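Local coordinates for protein TRAS1 ORF2p (Bombyx mori, PDB 1WDU) that supplies the N-terminal endonuclease domain of a telomere-specific non-LTR retrotransposon and probably cuts DNA at its insertion target, at residues R69-T74 with V94-Q99; V120-E125 with V207-C212; T160-K165 with D172-T177. The protein carries 1 engineered substitution. One frame throughout, in Å; residues are numbered along the deposited sequence.

Contact 1: residues R69-T74 with V94-Q99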
loop_
_atom_site.group_PDB
_atom_site.type_symbol
_atom_site.label_atom_id
_atom_site.label_comp_id
_atom_site.label_asym_id
_atom_site.label_seq_id
_atom_site.Cartn_x
_atom_site.Cartn_y
_atom_site.Cartn_z
ATOM N N ARG A 69 -5.965 14.757 4.008
ATOM C CA ARG A 69 -6.163 14.048 5.263
ATOM C C ARG A 69 -5.188 12.876 5.325
ATOM O O ARG A 69 -5.094 12.078 4.386
ATOM C CB ARG A 69 -7.616 13.576 5.382
ATOM C CG ARG A 69 -8.596 14.740 5.311
ATOM C CD ARG A 69 -9.994 14.417 5.808
ATOM N NE ARG A 69 -10.842 13.675 4.871
ATOM C CZ ARG A 69 -10.799 13.785 3.549
ATOM N NH1 ARG A 69 -9.924 14.603 2.979
ATOM N NH2 ARG A 69 -11.663 13.105 2.797
ATOM N N VAL A 70 -4.443 12.791 6.422
ATOM C CA VAL A 70 -3.476 11.718 6.585
ATOM C C VAL A 70 -3.791 10.855 7.797
ATOM O O VAL A 70 -3.997 11.358 8.899
ATOM C CB VAL A 70 -2.044 12.272 6.718
ATOM C CG1 VAL A 70 -1.048 11.117 6.852
ATOM C CG2 VAL A 70 -1.708 13.121 5.503
ATOM N N PHE A 71 -3.828 9.548 7.576
ATOM C CA PHE A 71 -4.118 8.589 8.636
ATOM C C PHE A 71 -2.876 7.753 8.812
ATOM O O PHE A 71 -2.404 7.116 7.870
ATOM C CB PHE A 71 -5.318 7.739 8.236
ATOM C CG PHE A 71 -6.514 8.562 7.890
ATOM C CD1 PHE A 71 -6.621 9.156 6.631
ATOM C CD2 PHE A 71 -7.477 8.855 8.857
ATOM C CE1 PHE A 71 -7.662 10.037 6.342
ATOM C CE2 PHE A 71 -8.525 9.739 8.576
ATOM C CZ PHE A 71 -8.617 10.331 7.322
ATOM N N GLN A 72 -2.345 7.773 10.026
ATOM C CA GLN A 72 -1.115 7.074 10.328
ATOM C C GLN A 72 -1.243 5.864 11.224
ATOM O O GLN A 72 -2.222 5.696 11.952
ATOM C CB GLN A 72 -0.135 8.048 10.969
ATOM C CG GLN A 72 0.008 9.347 10.209
ATOM C CD GLN A 72 0.997 10.290 10.862
ATOM O OE1 GLN A 72 0.926 10.538 12.062
ATOM N NE2 GLN A 72 1.916 10.829 10.072
ATOM N N SER A 73 -0.222 5.021 11.153
ATOM C CA SER A 73 -0.140 3.833 11.972
ATOM C C SER A 73 0.405 4.325 13.313
ATOM O O SER A 73 0.912 5.445 13.411
ATOM C CB SER A 73 0.827 2.834 11.336
ATOM O OG SER A 73 2.106 3.419 11.145
ATOM N N THR A 74 0.302 3.491 14.339
ATOM C CA THR A 74 0.777 3.849 15.671
ATOM C C THR A 74 2.195 4.407 15.652
ATOM O O THR A 74 3.123 3.752 15.175
ATOM C CB THR A 74 0.753 2.633 16.597
ATOM O OG1 THR A 74 -0.520 1.985 16.485
ATOM C CG2 THR A 74 0.979 3.066 18.042
ATOM N N VAL A 94 -14.600 9.015 4.423
ATOM C CA VAL A 94 -13.576 8.204 5.059
ATOM C C VAL A 94 -13.985 7.696 6.440
ATOM O O VAL A 94 -14.679 8.386 7.195
ATOM C CB VAL A 94 -12.259 9.015 5.192
ATOM C CG1 VAL A 94 -11.276 8.285 6.084
ATOM C CG2 VAL A 94 -11.660 9.250 3.816
ATOM N N ILE A 95 -13.559 6.482 6.761
ATOM C CA ILE A 95 -13.852 5.899 8.057
ATOM C C ILE A 95 -12.592 5.251 8.613
ATOM O O ILE A 95 -11.926 4.477 7.924
ATOM C CB ILE A 95 -14.994 4.854 7.978
ATOM C CG1 ILE A 95 -14.939 3.940 9.203
ATOM C CG2 ILE A 95 -14.906 4.071 6.686
ATOM C CD1 ILE A 95 -16.107 3.012 9.306
ATOM N N GLN A 96 -12.272 5.572 9.861
ATOM C CA GLN A 96 -11.082 5.038 10.516
ATOM C C GLN A 96 -11.360 3.786 11.339
ATOM O O GLN A 96 -12.439 3.624 11.914
ATOM C CB GLN A 96 -10.467 6.083 11.457
ATOM C CG GLN A 96 -10.195 7.442 10.846
ATOM C CD GLN A 96 -9.543 8.382 11.845
ATOM O OE1 GLN A 96 -8.428 8.138 12.299
ATOM N NE2 GLN A 96 -10.237 9.456 12.196
ATOM N N TYR A 97 -10.364 2.912 11.413
ATOM C CA TYR A 97 -10.490 1.693 12.201
ATOM C C TYR A 97 -9.328 1.585 13.185
ATOM O O TYR A 97 -8.385 0.823 12.976
ATOM C CB TYR A 97 -10.532 0.474 11.287
ATOM C CG TYR A 97 -11.714 0.487 10.350
ATOM C CD1 TYR A 97 -11.569 0.879 9.018
ATOM C CD2 TYR A 97 -12.992 0.130 10.803
ATOM C CE1 TYR A 97 -12.668 0.912 8.153
ATOM C CE2 TYR A 97 -14.093 0.165 9.954
ATOM C CZ TYR A 97 -13.925 0.552 8.631
ATOM O OH TYR A 97 -15.009 0.550 7.778
ATOM N N PRO A 98 -9.386 2.360 14.278
ATOM C CA PRO A 98 -8.343 2.364 15.310
ATOM C C PRO A 98 -8.005 0.956 15.807
ATOM O O PRO A 98 -6.854 0.655 16.092
ATOM C CB PRO A 98 -8.949 3.233 16.416
ATOM C CG PRO A 98 -9.848 4.171 15.664
ATOM C CD PRO A 98 -10.493 3.265 14.642
ATOM N N GLN A 99 -9.013 0.098 15.905
ATOM C CA GLN A 99 -8.806 -1.269 16.374
ATOM C C GLN A 99 -7.927 -2.104 15.447
ATOM O O GLN A 99 -7.262 -3.039 15.894
ATOM C CB GLN A 99 -10.154 -1.988 16.550
ATOM C CG GLN A 99 -11.010 -1.438 17.670
ATOM C CD GLN A 99 -10.330 -1.545 19.026
ATOM O OE1 GLN A 99 -10.091 -2.647 19.535
ATOM N NE2 GLN A 99 -10.007 -0.398 19.618
#

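Contact 2: residues V120-E125 with V207-C212. With PO4 (phosphate ion), chain C.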
loop_
_atom_site.group_PDB
_atom_site.type_symbol
_atom_site.label_atom_id
_atom_site.label_comp_id
_atom_site.label_asym_id
_atom_site.label_seq_id
_atom_site.Cartn_x
_atom_site.Cartn_y
_atom_site.Cartn_z
ATOM N N VAL A 120 -5.642 -0.607 3.020
ATOM C CA VAL A 120 -4.624 -0.789 4.027
ATOM C C VAL A 120 -3.232 -0.548 3.478
ATOM O O VAL A 120 -2.902 -0.975 2.375
ATOM C CB VAL A 120 -4.741 -2.192 4.704
ATOM C CG1 VAL A 120 -5.352 -3.166 3.756
ATOM C CG2 VAL A 120 -3.373 -2.669 5.194
ATOM N N SER A 121 -2.444 0.200 4.243
ATOM C CA SER A 121 -1.069 0.489 3.882
ATOM C C SER A 121 -0.256 -0.211 4.961
ATOM O O SER A 121 -0.527 -0.053 6.150
ATOM C CB SER A 121 -0.790 1.999 3.893
ATOM O OG SER A 121 0.554 2.267 3.506
ATOM N N TYR A 122 0.738 -0.985 4.540
ATOM C CA TYR A 122 1.552 -1.741 5.477
ATOM C C TYR A 122 3.047 -1.666 5.187
ATOM O O TYR A 122 3.475 -1.339 4.080
ATOM C CB TYR A 122 1.134 -3.208 5.447
ATOM C CG TYR A 122 1.473 -3.906 4.142
ATOM C CD1 TYR A 122 0.535 -4.016 3.110
ATOM C CD2 TYR A 122 2.741 -4.463 3.938
ATOM C CE1 TYR A 122 0.845 -4.670 1.917
ATOM C CE2 TYR A 122 3.066 -5.112 2.745
ATOM C CZ TYR A 122 2.115 -5.215 1.741
ATOM O OH TYR A 122 2.455 -5.867 0.576
ATOM N N TYR A 123 3.826 -2.001 6.209
ATOM C CA TYR A 123 5.277 -2.029 6.130
ATOM C C TYR A 123 5.810 -3.088 7.114
ATOM O O TYR A 123 5.559 -3.023 8.317
ATOM C CB TYR A 123 5.864 -0.657 6.458
ATOM C CG TYR A 123 7.375 -0.666 6.499
ATOM C CD1 TYR A 123 8.058 -0.775 7.710
ATOM C CD2 TYR A 123 8.122 -0.630 5.324
ATOM C CE1 TYR A 123 9.441 -0.851 7.749
ATOM C CE2 TYR A 123 9.500 -0.707 5.349
ATOM C CZ TYR A 123 10.156 -0.818 6.564
ATOM O OH TYR A 123 11.525 -0.898 6.591
ATOM N N PHE A 124 6.537 -4.065 6.580
ATOM C CA PHE A 124 7.108 -5.142 7.377
ATOM C C PHE A 124 8.635 -4.967 7.421
ATOM O O PHE A 124 9.292 -4.976 6.373
ATOM C CB PHE A 124 6.760 -6.496 6.739
ATOM C CG PHE A 124 5.271 -6.728 6.537
ATOM C CD1 PHE A 124 4.827 -7.641 5.587
ATOM C CD2 PHE A 124 4.319 -6.034 7.302
ATOM C CE1 PHE A 124 3.470 -7.867 5.392
ATOM C CE2 PHE A 124 2.956 -6.250 7.117
ATOM C CZ PHE A 124 2.529 -7.173 6.153
ATOM N N GLU A 125 9.195 -4.803 8.623
ATOM C CA GLU A 125 10.644 -4.643 8.765
ATOM C C GLU A 125 11.311 -5.830 8.089
ATOM O O GLU A 125 10.797 -6.948 8.148
ATOM C CB GLU A 125 11.070 -4.650 10.233
ATOM C CG GLU A 125 10.005 -4.226 11.212
ATOM C CD GLU A 125 9.791 -2.749 11.198
ATOM O OE1 GLU A 125 10.666 -2.033 10.650
ATOM O OE2 GLU A 125 8.756 -2.307 11.746
ATOM N N VAL A 207 10.135 -5.944 -3.702
ATOM C CA VAL A 207 9.665 -6.382 -2.394
ATOM C C VAL A 207 8.343 -5.724 -1.998
ATOM O O VAL A 207 7.795 -6.005 -0.928
ATOM C CB VAL A 207 10.736 -6.118 -1.299
ATOM C CG1 VAL A 207 11.975 -6.954 -1.578
ATOM C CG2 VAL A 207 11.106 -4.645 -1.255
ATOM N N ASP A 208 7.831 -4.857 -2.869
ATOM C CA ASP A 208 6.562 -4.178 -2.620
ATOM C C ASP A 208 5.418 -4.969 -3.262
ATOM O O ASP A 208 5.494 -5.357 -4.426
ATOM C CB ASP A 208 6.599 -2.756 -3.188
ATOM C CG ASP A 208 7.687 -1.906 -2.557
ATOM O OD1 ASP A 208 8.809 -1.858 -3.115
ATOM O OD2 ASP A 208 7.427 -1.291 -1.494
ATOM N N VAL A 209 4.357 -5.211 -2.505
ATOM C CA VAL A 209 3.236 -5.983 -3.028
ATOM C C VAL A 209 1.906 -5.270 -2.832
ATOM O O VAL A 209 1.725 -4.505 -1.878
ATOM C CB VAL A 209 3.137 -7.400 -2.351
ATOM C CG1 VAL A 209 2.391 -8.363 -3.265
ATOM C CG2 VAL A 209 4.524 -7.944 -2.039
ATOM N N THR A 210 0.992 -5.518 -3.768
ATOM C CA THR A 210 -0.355 -4.961 -3.742
ATOM C C THR A 210 -1.281 -6.144 -3.994
ATOM O O THR A 210 -1.116 -6.862 -4.977
ATOM C CB THR A 210 -0.589 -3.931 -4.873
ATOM O OG1 THR A 210 0.431 -2.928 -4.842
ATOM C CG2 THR A 210 -1.953 -3.273 -4.713
ATOM N N PHE A 211 -2.246 -6.361 -3.113
ATOM C CA PHE A 211 -3.164 -7.472 -3.292
ATOM C C PHE A 211 -4.549 -7.112 -2.797
ATOM O O PHE A 211 -4.711 -6.191 -1.995
ATOM C CB PHE A 211 -2.616 -8.735 -2.600
ATOM C CG PHE A 211 -2.128 -8.515 -1.191
ATOM C CD1 PHE A 211 -2.983 -8.667 -0.109
ATOM C CD2 PHE A 211 -0.793 -8.231 -0.943
ATOM C CE1 PHE A 211 -2.517 -8.553 1.207
ATOM C CE2 PHE A 211 -0.317 -8.112 0.378
ATOM C CZ PHE A 211 -1.184 -8.276 1.445
ATOM N N CYS A 212 -5.550 -7.833 -3.283
ATOM C CA CYS A 212 -6.929 -7.537 -2.922
ATOM C C CYS A 212 -7.823 -8.759 -2.944
ATOM O O CYS A 212 -7.462 -9.800 -3.482
ATOM C CB CYS A 212 -7.498 -6.530 -3.920
ATOM S SG CYS A 212 -7.469 -7.159 -5.636
HETATM P P PO4 C . 13.285 -0.236 3.770
HETATM O O1 PO4 C . 14.495 -0.546 4.721
HETATM O O2 PO4 C . 13.695 0.048 2.342
HETATM O O3 PO4 C . 12.171 -1.281 3.948
HETATM O O4 PO4 C . 12.689 1.071 4.331
#

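Contact 3: residues T160-K165 with D172-T177. Engineered in segment 160-165: Ser164 (natural residue Cys).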
loop_
_atom_site.group_PDB
_atom_site.type_symbol
_atom_site.label_atom_id
_atom_site.label_comp_id
_atom_site.label_asym_id
_atom_site.label_seq_id
_atom_site.Cartn_x
_atom_site.Cartn_y
_atom_site.Cartn_z
ATOM N N THR A 160 8.313 -14.767 -6.963
ATOM C CA THR A 160 8.143 -14.610 -8.396
ATOM C C THR A 160 6.691 -14.283 -8.709
ATOM O O THR A 160 6.383 -13.819 -9.800
ATOM C CB THR A 160 8.581 -15.884 -9.174
ATOM O OG1 THR A 160 7.861 -17.027 -8.696
ATOM C CG2 THR A 160 10.065 -16.120 -8.993
ATOM N N TRP A 161 5.794 -14.522 -7.755
ATOM C CA TRP A 161 4.385 -14.206 -7.981
ATOM C C TRP A 161 4.170 -12.695 -8.121
ATOM O O TRP A 161 3.148 -12.257 -8.639
ATOM C CB TRP A 161 3.508 -14.767 -6.863
ATOM C CG TRP A 161 3.308 -16.231 -6.993
ATOM C CD1 TRP A 161 3.900 -17.217 -6.248
ATOM C CD2 TRP A 161 2.489 -16.893 -7.961
ATOM N NE1 TRP A 161 3.497 -18.449 -6.698
ATOM C CE2 TRP A 161 2.632 -18.280 -7.749
ATOM C CE3 TRP A 161 1.648 -16.448 -8.993
ATOM C CZ2 TRP A 161 1.963 -19.230 -8.530
ATOM C CZ3 TRP A 161 0.982 -17.391 -9.770
ATOM C CH2 TRP A 161 1.146 -18.768 -9.533
ATOM N N TRP A 162 5.124 -11.904 -7.634
ATOM C CA TRP A 162 5.048 -10.460 -7.787
ATOM C C TRP A 162 6.336 -9.937 -8.445
ATOM O O TRP A 162 6.830 -8.854 -8.131
ATOM C CB TRP A 162 4.725 -9.740 -6.453
ATOM C CG TRP A 162 5.618 -10.005 -5.276
ATOM C CD1 TRP A 162 6.845 -9.453 -5.026
ATOM C CD2 TRP A 162 5.319 -10.846 -4.147
ATOM N NE1 TRP A 162 7.326 -9.892 -3.804
ATOM C CE2 TRP A 162 6.407 -10.748 -3.249
ATOM C CE3 TRP A 162 4.235 -11.668 -3.809
ATOM C CZ2 TRP A 162 6.440 -11.443 -2.034
ATOM C CZ3 TRP A 162 4.270 -12.363 -2.598
ATOM C CH2 TRP A 162 5.368 -12.242 -1.727
ATOM N N GLY A 163 6.860 -10.749 -9.369
ATOM C CA GLY A 163 8.036 -10.398 -10.156
ATOM C C GLY A 163 9.432 -10.417 -9.574
ATOM O O GLY A 163 10.376 -9.991 -10.244
ATOM N N SER A 164 9.582 -10.911 -8.350
ATOM C CA SER A 164 10.890 -10.963 -7.707
ATOM C C SER A 164 11.824 -11.950 -8.411
ATOM O O SER A 164 11.374 -12.832 -9.148
ATOM C CB SER A 164 10.730 -11.355 -6.238
ATOM O OG SER A 164 9.883 -10.443 -5.564
ATOM N N LYS A 165 13.125 -11.792 -8.185
ATOM C CA LYS A 165 14.123 -12.667 -8.794
ATOM C C LYS A 165 13.895 -14.119 -8.391
ATOM O O LYS A 165 14.158 -15.032 -9.168
ATOM C CB LYS A 165 15.531 -12.248 -8.365
ATOM C CG LYS A 165 16.648 -13.141 -8.910
ATOM C CD LYS A 165 18.018 -12.689 -8.400
ATOM C CE LYS A 165 19.169 -13.441 -9.071
ATOM N NZ LYS A 165 19.171 -14.914 -8.795
ATOM N N ASP A 172 7.184 -16.889 0.565
ATOM C CA ASP A 172 6.401 -18.112 0.727
ATOM C C ASP A 172 5.363 -17.990 1.851
ATOM O O ASP A 172 4.202 -18.363 1.669
ATOM C CB ASP A 172 7.336 -19.301 1.001
ATOM C CG ASP A 172 8.004 -19.829 -0.260
ATOM O OD1 ASP A 172 8.853 -20.733 -0.135
ATOM O OD2 ASP A 172 7.687 -19.352 -1.378
ATOM N N GLN A 173 5.771 -17.474 3.010
ATOM C CA GLN A 173 4.829 -17.303 4.121
ATOM C C GLN A 173 3.721 -16.335 3.727
ATOM O O GLN A 173 2.543 -16.588 3.999
ATOM C CB GLN A 173 5.535 -16.789 5.382
ATOM C CG GLN A 173 6.414 -17.840 6.077
ATOM C CD GLN A 173 6.668 -17.528 7.548
ATOM O OE1 GLN A 173 5.729 -17.444 8.348
ATOM N NE2 GLN A 173 7.943 -17.355 7.909
ATOM N N LEU A 174 4.093 -15.227 3.085
ATOM C CA LEU A 174 3.099 -14.238 2.644
ATOM C C LEU A 174 2.152 -14.873 1.624
ATOM O O LEU A 174 0.939 -14.729 1.729
ATOM C CB LEU A 174 3.789 -13.007 2.030
ATOM C CG LEU A 174 2.882 -11.889 1.488
ATOM C CD1 LEU A 174 1.831 -11.524 2.520
ATOM C CD2 LEU A 174 3.723 -10.665 1.129
ATOM N N MET A 175 2.704 -15.578 0.637
ATOM C CA MET A 175 1.871 -16.238 -0.371
ATOM C C MET A 175 0.915 -17.231 0.290
ATOM O O MET A 175 -0.252 -17.335 -0.096
ATOM C CB MET A 175 2.737 -16.987 -1.394
ATOM C CG MET A 175 3.272 -16.131 -2.544
ATOM S SD MET A 175 1.963 -15.193 -3.396
ATOM C CE MET A 175 1.139 -16.489 -4.346
ATOM N N GLY A 176 1.420 -17.965 1.282
ATOM C CA GLY A 176 0.599 -18.939 1.979
ATOM C C GLY A 176 -0.580 -18.246 2.629
ATOM O O GLY A 176 -1.724 -18.703 2.541
ATOM N N THR A 177 -0.295 -17.128 3.288
ATOM C CA THR A 177 -1.335 -16.349 3.936
ATOM C C THR A 177 -2.314 -15.836 2.882
ATOM O O THR A 177 -3.529 -15.899 3.073
ATOM C CB THR A 177 -0.718 -15.175 4.712
ATOM O OG1 THR A 177 0.120 -15.698 5.750
ATOM C CG2 THR A 177 -1.793 -14.299 5.328
#

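Contact 1: residues R69-T74 with V94-Q99
Phe71, Val94 and Gln96 form a surface contact between two edge strands that belong to different sheets, with Arg69 adding a looser touch at one end. No hydrogen bond joins the segments, and side chains do all the work. The short strands 69-72 and 94-96 run in nearly the same direction, 23° apart, with axes 9.9 Å from each other at closest approach, a spacing that suits packing between layers rather than pairing within one sheet. The Phe71 ring carries most of it. Its far end, CZ, meets the CG1 methyl of Val94 at 3.6 Å, the two side chains advancing from opposite directions. In Val94, CG1 is the branch anti to the backbone N (chi1 169°), which turns it to the ring and leaves CG2 for Arg69.

The contact joins the two sheets of the DNase I-like alpha/beta sandwich at an edge strand of each. Strand 69-72 is the outermost strand of one sheet and is bonded through its backbone to strand 83-87, whereas strand 93-96 pairs with strand 105-111 of the other. Val87 and Val108, one from each neighbouring strand, both touch Phe71 and Val94, so the apolar patch takes in both of those strands.

Along its CD2-CE2 side the phenyl ring meets Gln96. Gln96 CG lies 3.6 Å from Phe71 CE2, Gln96 OE1 is equally close to Phe71 CD2, and the amide carbon CD sits in the ring plane at the edge. The side chains cross nearly at right angles and the amide is turned 67° from the ring, so the two groups do not stack. At the Val94 end, Arg69 bends at chi3 and passes alongside Val94, its NH2 4.0 Å from CG2; that same nitrogen makes weak hydrogen bonds to the carbonyls of Asp89 and Leu92.

Contact 2: residues V120-E125 with V207-C212
Tyr122 and Phe211 bring their rings together obliquely, centroids 5.9 Å apart and planes at 38°, in neither a stack nor an edge-to-face pair. The meeting atoms are Tyr122 CE1 and Phe211 CE2, 3.9 Å apart. Tyr122 CD2 also lies over one face of the Phe124 ring, offset toward its rim, while Phe211 is stacked on Phe151. At the edge of the Tyr123 ring, and in its plane, sits oxygen O3 of a phosphate ion.

Tyr122 reaches across because CG is set between the backbone N and the carbonyl carbon (chi1 68°), carrying the phenol toward strand 208-212. Its OH ends 2.9 Å from Val209 O and also packs against Val209 CB at 3.4 Å. Tyr123 turns the other way, with CG anti to its backbone N (chi1 175°), and donates a hydrogen bond of 2.7 Å from OH to phosphate O3. His234 NE2 also bonds this ion, which probably came from the crystallisation liquor; the pair is consistent with a site able to hold a phosphate of DNA.

Strand 149-154 runs between the two strands, parallel to 116-123 and antiparallel to 204-212, so Tyr122 spans a whole intervening strand. The contact thus bridges the strands on either side of 149-154 in one sheet of the DNase I-like alpha/beta sandwich.

Contact 3: residues T160-K165 with D172-T177
Met175 is laid against two tryptophans at once. Its CE methyl stands over one face of the Trp161 indole, 3.6 Å from the centroid of the five-membered ring and 20° off the normal, a CH-pi contact; Trp161 CD1 and CG both lie 3.4 Å from Met175 CE. The sulfur is shared: SD lies obliquely to both indoles, 3.7 Å from Trp162 CZ3. Bends at both chi2 (-52°) and chi3 (-74°) curl the thioether so that CE comes down on one ring while SD stays within reach of the other. Leu174 extends the patch, its CD2 methyl touching Trp162 CH2 at 3.7 Å. With an alanine in place of Met175, one face of Trp161 would probably lose its methyl and a gap open beside Trp162.

Around this first shell, Ile185 touches Trp161, Trp162 and Met175, and Leu134 of helix 131-142 backs Leu174. The loop that presents the indoles is held by bonds within itself and to residues around it. Gly163 N bonds Thr160 O at 3.1 Å, and Gly163 takes a positive phi that favours glycine. Trp162 O receives Arg206 NE, and a weak bond runs from Trp162 NE1 to Ala157 O. Ser164, an engineered replacement for cysteine, bonds through OG to the backbone at Ser159 and Arg206.

A double Met-aromatic contact thus docks the loop that follows strand 149-154 onto helix 169-181, one of the outer helices of the alpha/beta sandwich.

The three contacts sample the sandwich from margin to core. Contact 2 is fully buried, its centre about 5 Å from the centre of the chain; contact 1 is a surface contact and contact 3 is partly buried, the two lying on opposite sides of that centre. Contacts 1 and 2 reach the same sheet, yet contact 1 joins it to the other sheet, whereas contact 2 works across strands within it. Contact 3 instead sets a loop on a helix and abuts contact 2, where Val209 CG2 packs on Trp162 CE2 at 3.6 Å. Chemistry follows place: one phenyl ring on aliphatic and polar chains at the surface, tyrosine and phenylalanine rings in the core, sulfur and indole between.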